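Local atomic coordinates of protein (superoxide dismutase) (Aquifex pyrophilus, PDB entry 1COJ), a protein that catalyses the dismutation of superoxide into hydrogen peroxide and oxygen, using one iron ion in each subunit of a homotetramer. Residues 27-30 / 31-35; 79-82 / 83-87. All coordinates share one frame; numbering follows the deposited sequence.

Both interactions are short pieces of long helices, 21-47 and 63-86, that follow each other in the chain; 79-87 runs just past the end of its helix. Each gives one histidine to the same iron: H27 from interaction 1 and H81 from interaction 2. Interaction 1 is partly buried. Its helix widens to a pi-type turn, and its side chains add an aromatic pair and a salt bridge to the backbone bonds. Interaction 2 is almost wholly buried and lies nearer the centre of the chain. Regular helix bonds and apolar contacts hold it. The two segments meet directly through F28 against F85 and through a probable hydrogen bond from Y32 OH to E82 OE1.

Interaction 1. Residues 27-30 / 31-35; sequences HFEA and HYKGY. With FE (Fe (III) ion), chain B.
H27 accepts the backbone bond of Y32: Y32 N lies 3.0 Å from H27 O, and the N-H points almost straight at it (170°). This link spans five residues, the mark of a pi-type turn in the helix. The H27 imidazole has its NE2 2.1 Å from the iron, which also carries a water; H81, D163 and H167 complete the site. F28 swings CG away from its backbone N (chi1 -166°), and Y32 does the same, which lays the two side chains alongside each other. The result is an edge-to-face pair, with the edge of Y32 over the centre of the F28 ring. Ring centroids are 4.9 Å apart and the planes meet at 53°. The closest atoms are F28 CZ and Y32 CE2, at 3.6 Å. E29 bends at its second torsion and meets the extended chain of K33. Their salt bridge, E29 OE1 to K33 NZ, is 2.9 Å long and uses the syn side of the carboxylate. K33 NZ also forms a salt bridge with D9, its strongest polar partner, and E29 OE2 one with K12. A methionine in place of K33 would probably leave E29 OE1 and D9 without this shared positive charge. A30 O takes a weak bond from G34 N. H31 follows, with its NE2 bonded to Y170 OH of a neighbouring subunit and its ring stacked on H167. H31 thus faces that subunit, while Y32 and Y35 touch helix 63-86, the other helix of the alpha-hairpin.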
loop_
_atom_site.group_PDB
_atom_site.type_symbol
_atom_site.label_atom_id
_atom_site.label_comp_id
_atom_site.label_asym_id
_atom_site.label_seq_id
_atom_site.Cartn_x
_atom_site.Cartn_y
_atom_site.Cartn_z
ATOM N N HIS A 27 9.253 -23.051 2.778
ATOM C CA HIS A 27 9.170 -22.033 1.735
ATOM C C HIS A 27 8.495 -22.584 0.483
ATOM O O HIS A 27 7.593 -21.951 -0.077
ATOM C CB HIS A 27 10.565 -21.499 1.395
ATOM C CG HIS A 27 10.557 -20.166 0.712
ATOM N ND1 HIS A 27 11.686 -19.533 0.238
ATOM C CD2 HIS A 27 9.522 -19.329 0.429
ATOM C CE1 HIS A 27 11.312 -18.363 -0.303
ATOM N NE2 HIS A 27 10.006 -18.194 -0.211
ATOM N N PHE A 28 8.901 -23.784 0.079
ATOM C CA PHE A 28 8.357 -24.429 -1.108
ATOM C C PHE A 28 7.018 -25.123 -0.863
ATOM O O PHE A 28 6.041 -24.873 -1.568
ATOM C CB PHE A 28 9.362 -25.443 -1.666
ATOM C CG PHE A 28 9.036 -25.918 -3.052
ATOM C CD1 PHE A 28 9.566 -25.268 -4.164
ATOM C CD2 PHE A 28 8.188 -27.005 -3.249
ATOM C CE1 PHE A 28 9.255 -25.691 -5.460
ATOM C CE2 PHE A 28 7.869 -27.436 -4.537
ATOM C CZ PHE A 28 8.404 -26.778 -5.645
ATOM N N GLU A 29 6.980 -25.980 0.152
ATOM C CA GLU A 29 5.789 -26.751 0.478
ATOM C C GLU A 29 4.614 -25.992 1.081
ATOM O O GLU A 29 3.465 -26.343 0.827
ATOM C CB GLU A 29 6.157 -27.929 1.386
ATOM C CG GLU A 29 7.186 -28.886 0.797
ATOM C CD GLU A 29 6.719 -29.558 -0.487
ATOM O OE1 GLU A 29 5.495 -29.732 -0.676
ATOM O OE2 GLU A 29 7.586 -29.925 -1.305
ATOM N N ALA A 30 4.880 -24.972 1.889
ATOM C CA ALA A 30 3.793 -24.227 2.510
ATOM C C ALA A 30 3.459 -22.909 1.822
ATOM O O ALA A 30 2.323 -22.698 1.391
ATOM C CB ALA A 30 4.080 -23.993 3.989
ATOM N N HIS A 31 4.447 -22.027 1.721
ATOM C CA HIS A 31 4.244 -20.720 1.109
ATOM C C HIS A 31 3.951 -20.756 -0.375
ATOM O O HIS A 31 2.877 -20.345 -0.805
ATOM C CB HIS A 31 5.435 -19.815 1.404
ATOM C CG HIS A 31 5.620 -19.540 2.864
ATOM N ND1 HIS A 31 4.701 -18.816 3.595
ATOM C CD2 HIS A 31 6.569 -19.938 3.741
ATOM C CE1 HIS A 31 5.077 -18.782 4.864
ATOM N NE2 HIS A 31 6.204 -19.454 4.982
ATOM N N TYR A 32 4.897 -21.259 -1.160
ATOM C CA TYR A 32 4.719 -21.342 -2.603
ATOM C C TYR A 32 3.428 -22.070 -3.001
ATOM O O TYR A 32 2.603 -21.534 -3.749
ATOM C CB TYR A 32 5.944 -22.012 -3.233
ATOM C CG TYR A 32 5.735 -22.522 -4.642
ATOM C CD1 TYR A 32 5.292 -21.676 -5.660
ATOM C CD2 TYR A 32 5.967 -23.861 -4.953
ATOM C CE1 TYR A 32 5.083 -22.162 -6.962
ATOM C CE2 TYR A 32 5.764 -24.354 -6.235
ATOM C CZ TYR A 32 5.323 -23.507 -7.236
ATOM O OH TYR A 32 5.130 -24.011 -8.500
ATOM N N LYS A 33 3.239 -23.274 -2.476
ATOM C CA LYS A 33 2.054 -24.047 -2.796
ATOM C C LYS A 33 0.775 -23.390 -2.290
ATOM O O LYS A 33 -0.299 -23.585 -2.869
ATOM C CB LYS A 33 2.202 -25.480 -2.289
ATOM C CG LYS A 33 3.318 -26.225 -3.005
ATOM C CD LYS A 33 3.324 -27.708 -2.694
ATOM C CE LYS A 33 4.371 -28.417 -3.538
ATOM N NZ LYS A 33 4.330 -29.889 -3.326
ATOM N N GLY A 34 0.905 -22.562 -1.256
ATOM C CA GLY A 34 -0.243 -21.861 -0.706
ATOM C C GLY A 34 -0.754 -20.813 -1.678
ATOM O O GLY A 34 -1.966 -20.595 -1.788
ATOM N N TYR A 35 0.169 -20.170 -2.392
ATOM C CA TYR A 35 -0.188 -19.154 -3.380
ATOM C C TYR A 35 -0.890 -19.808 -4.562
ATOM O O TYR A 35 -1.813 -19.231 -5.139
ATOM C CB TYR A 35 1.050 -18.397 -3.868
ATOM C CG TYR A 35 1.755 -17.628 -2.777
ATOM C CD1 TYR A 35 1.053 -16.746 -1.956
ATOM C CD2 TYR A 35 3.118 -17.798 -2.547
ATOM C CE1 TYR A 35 1.691 -16.055 -0.924
ATOM C CE2 TYR A 35 3.766 -17.111 -1.517
ATOM C CZ TYR A 35 3.044 -16.241 -0.713
ATOM O OH TYR A 35 3.677 -15.535 0.291
HETATM FE FE FE B . 8.911 -16.375 -0.423
HETATM O O HOH W 1 8.093 -14.570 -0.697
#

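Interaction 2. Residues 79-82 / 83-87. With FE (Fe (III) ion), chain B.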
loop_
_atom_site.group_PDB
_atom_site.type_symbol
_atom_site.label_atom_id
_atom_site.label_comp_id
_atom_site.label_asym_id
_atom_site.label_seq_id
_atom_site.Cartn_x
_atom_site.Cartn_y
_atom_site.Cartn_z
ATOM N N VAL A 79 4.414 -16.928 -9.646
ATOM C CA VAL A 79 5.422 -16.611 -10.649
ATOM C C VAL A 79 6.799 -16.270 -10.087
ATOM O O VAL A 79 7.805 -16.846 -10.512
ATOM C CB VAL A 79 4.938 -15.464 -11.574
ATOM C CG1 VAL A 79 6.059 -15.020 -12.499
ATOM C CG2 VAL A 79 3.742 -15.925 -12.402
ATOM N N LEU A 80 6.844 -15.343 -9.137
ATOM C CA LEU A 80 8.106 -14.924 -8.534
ATOM C C LEU A 80 8.819 -16.082 -7.843
ATOM O O LEU A 80 10.038 -16.209 -7.947
ATOM C CB LEU A 80 7.875 -13.752 -7.576
ATOM C CG LEU A 80 8.002 -12.325 -8.139
ATOM C CD1 LEU A 80 7.728 -12.248 -9.627
ATOM C CD2 LEU A 80 7.087 -11.391 -7.365
ATOM N N HIS A 81 8.062 -16.942 -7.164
ATOM C CA HIS A 81 8.667 -18.090 -6.497
ATOM C C HIS A 81 9.222 -19.093 -7.502
ATOM O O HIS A 81 10.302 -19.648 -7.293
ATOM C CB HIS A 81 7.686 -18.764 -5.535
ATOM C CG HIS A 81 7.598 -18.081 -4.204
ATOM N ND1 HIS A 81 6.669 -17.113 -3.897
ATOM C CD2 HIS A 81 8.398 -18.181 -3.114
ATOM C CE1 HIS A 81 6.929 -16.657 -2.672
ATOM N NE2 HIS A 81 7.969 -17.274 -2.155
ATOM N N GLU A 82 8.516 -19.290 -8.611
ATOM C CA GLU A 82 8.989 -20.219 -9.629
ATOM C C GLU A 82 10.279 -19.720 -10.269
ATOM O O GLU A 82 11.171 -20.513 -10.581
ATOM C CB GLU A 82 7.910 -20.467 -10.678
ATOM C CG GLU A 82 6.729 -21.219 -10.106
ATOM C CD GLU A 82 5.698 -21.611 -11.142
ATOM O OE1 GLU A 82 4.805 -22.405 -10.789
ATOM O OE2 GLU A 82 5.764 -21.132 -12.294
ATOM N N LEU A 83 10.389 -18.407 -10.438
ATOM C CA LEU A 83 11.588 -17.802 -11.014
ATOM C C LEU A 83 12.748 -17.879 -10.018
ATOM O O LEU A 83 13.909 -18.029 -10.400
ATOM C CB LEU A 83 11.313 -16.341 -11.387
ATOM C CG LEU A 83 10.356 -16.081 -12.555
ATOM C CD1 LEU A 83 9.943 -14.622 -12.577
ATOM C CD2 LEU A 83 11.024 -16.464 -13.867
ATOM N N TYR A 84 12.408 -17.788 -8.737
ATOM C CA TYR A 84 13.380 -17.846 -7.651
ATOM C C TYR A 84 13.972 -19.253 -7.480
ATOM O O TYR A 84 15.182 -19.444 -7.607
ATOM C CB TYR A 84 12.701 -17.369 -6.362
ATOM C CG TYR A 84 13.499 -17.524 -5.087
ATOM C CD1 TYR A 84 14.552 -16.663 -4.787
ATOM C CD2 TYR A 84 13.155 -18.494 -4.148
ATOM C CE1 TYR A 84 15.238 -16.757 -3.576
ATOM C CE2 TYR A 84 13.835 -18.599 -2.935
ATOM C CZ TYR A 84 14.868 -17.724 -2.653
ATOM O OH TYR A 84 15.480 -17.770 -1.418
ATOM N N PHE A 85 13.117 -20.235 -7.213
ATOM C CA PHE A 85 13.571 -21.612 -7.031
ATOM C C PHE A 85 14.234 -22.161 -8.289
ATOM O O PHE A 85 15.275 -22.821 -8.219
ATOM C CB PHE A 85 12.398 -22.513 -6.640
ATOM C CG PHE A 85 11.833 -22.226 -5.278
ATOM C CD1 PHE A 85 12.661 -22.191 -4.161
ATOM C CD2 PHE A 85 10.468 -22.006 -5.108
ATOM C CE1 PHE A 85 12.143 -21.944 -2.897
ATOM C CE2 PHE A 85 9.938 -21.759 -3.846
ATOM C CZ PHE A 85 10.776 -21.729 -2.738
ATOM N N GLY A 86 13.647 -21.849 -9.441
ATOM C CA GLY A 86 14.162 -22.321 -10.713
ATOM C C GLY A 86 15.568 -21.899 -11.086
ATOM O O GLY A 86 16.197 -22.524 -11.941
ATOM N N MET A 87 16.083 -20.860 -10.444
ATOM C CA MET A 87 17.424 -20.403 -10.764
ATOM C C MET A 87 18.462 -20.747 -9.700
ATOM O O MET A 87 19.559 -20.189 -9.707
ATOM C CB MET A 87 17.430 -18.896 -11.043
ATOM C CG MET A 87 17.106 -18.021 -9.841
ATOM S SD MET A 87 17.237 -16.271 -10.220
ATOM C CE MET A 87 18.998 -16.062 -10.207
HETATM FE FE FE B . 8.911 -16.375 -0.423
HETATM O O HOH W 1 8.093 -14.570 -0.697
#
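H81 and F85 lie side by side on one flank of the helix, pointing the same way. F85 CE2 sits at the edge of the H81 ring, 4.0 Å from CD2. The rings are oblique to each other, with planes at 35°. Both nitrogens of H81 are used. NE2 binds the iron at 2.2 Å, and ND1 is hydrogen-bonded to the backbone oxygen of G77, one turn back, which fixes the rotation of the ring. Four backbone carbonyls are satisfied in regular alpha-helical order. V79 O accepts from L83 N, and L80 O from Y84 N. The bond from F85 N to H81 O is 2.9 Å long and nearly straight, at 171°. G86 N reaches E82 O at 3.0 Å, from above the carbonyl plane. L83 O accepts from R196 NH2, and Y84 O from M87 N. Polar side-chain ends look outside the segment: E82 OE1 is bonded to Y32 OH, and Y84 OH to Y180 OH. The side chains of V79 and L83 make an apolar contact. V79 turns CG1 anti to its own N (chi1 173°), which brings that methyl within 3.9 Å of L83 CD1. L83 and V79 also pack on I211 and F136, respectively, of another neighbouring subunit. This last part of helix 63-86 belongs to the alpha-hairpin of iron/manganese superoxide dismutases. There it supplies the second histidine of the three-histidine, one-aspartate metal site.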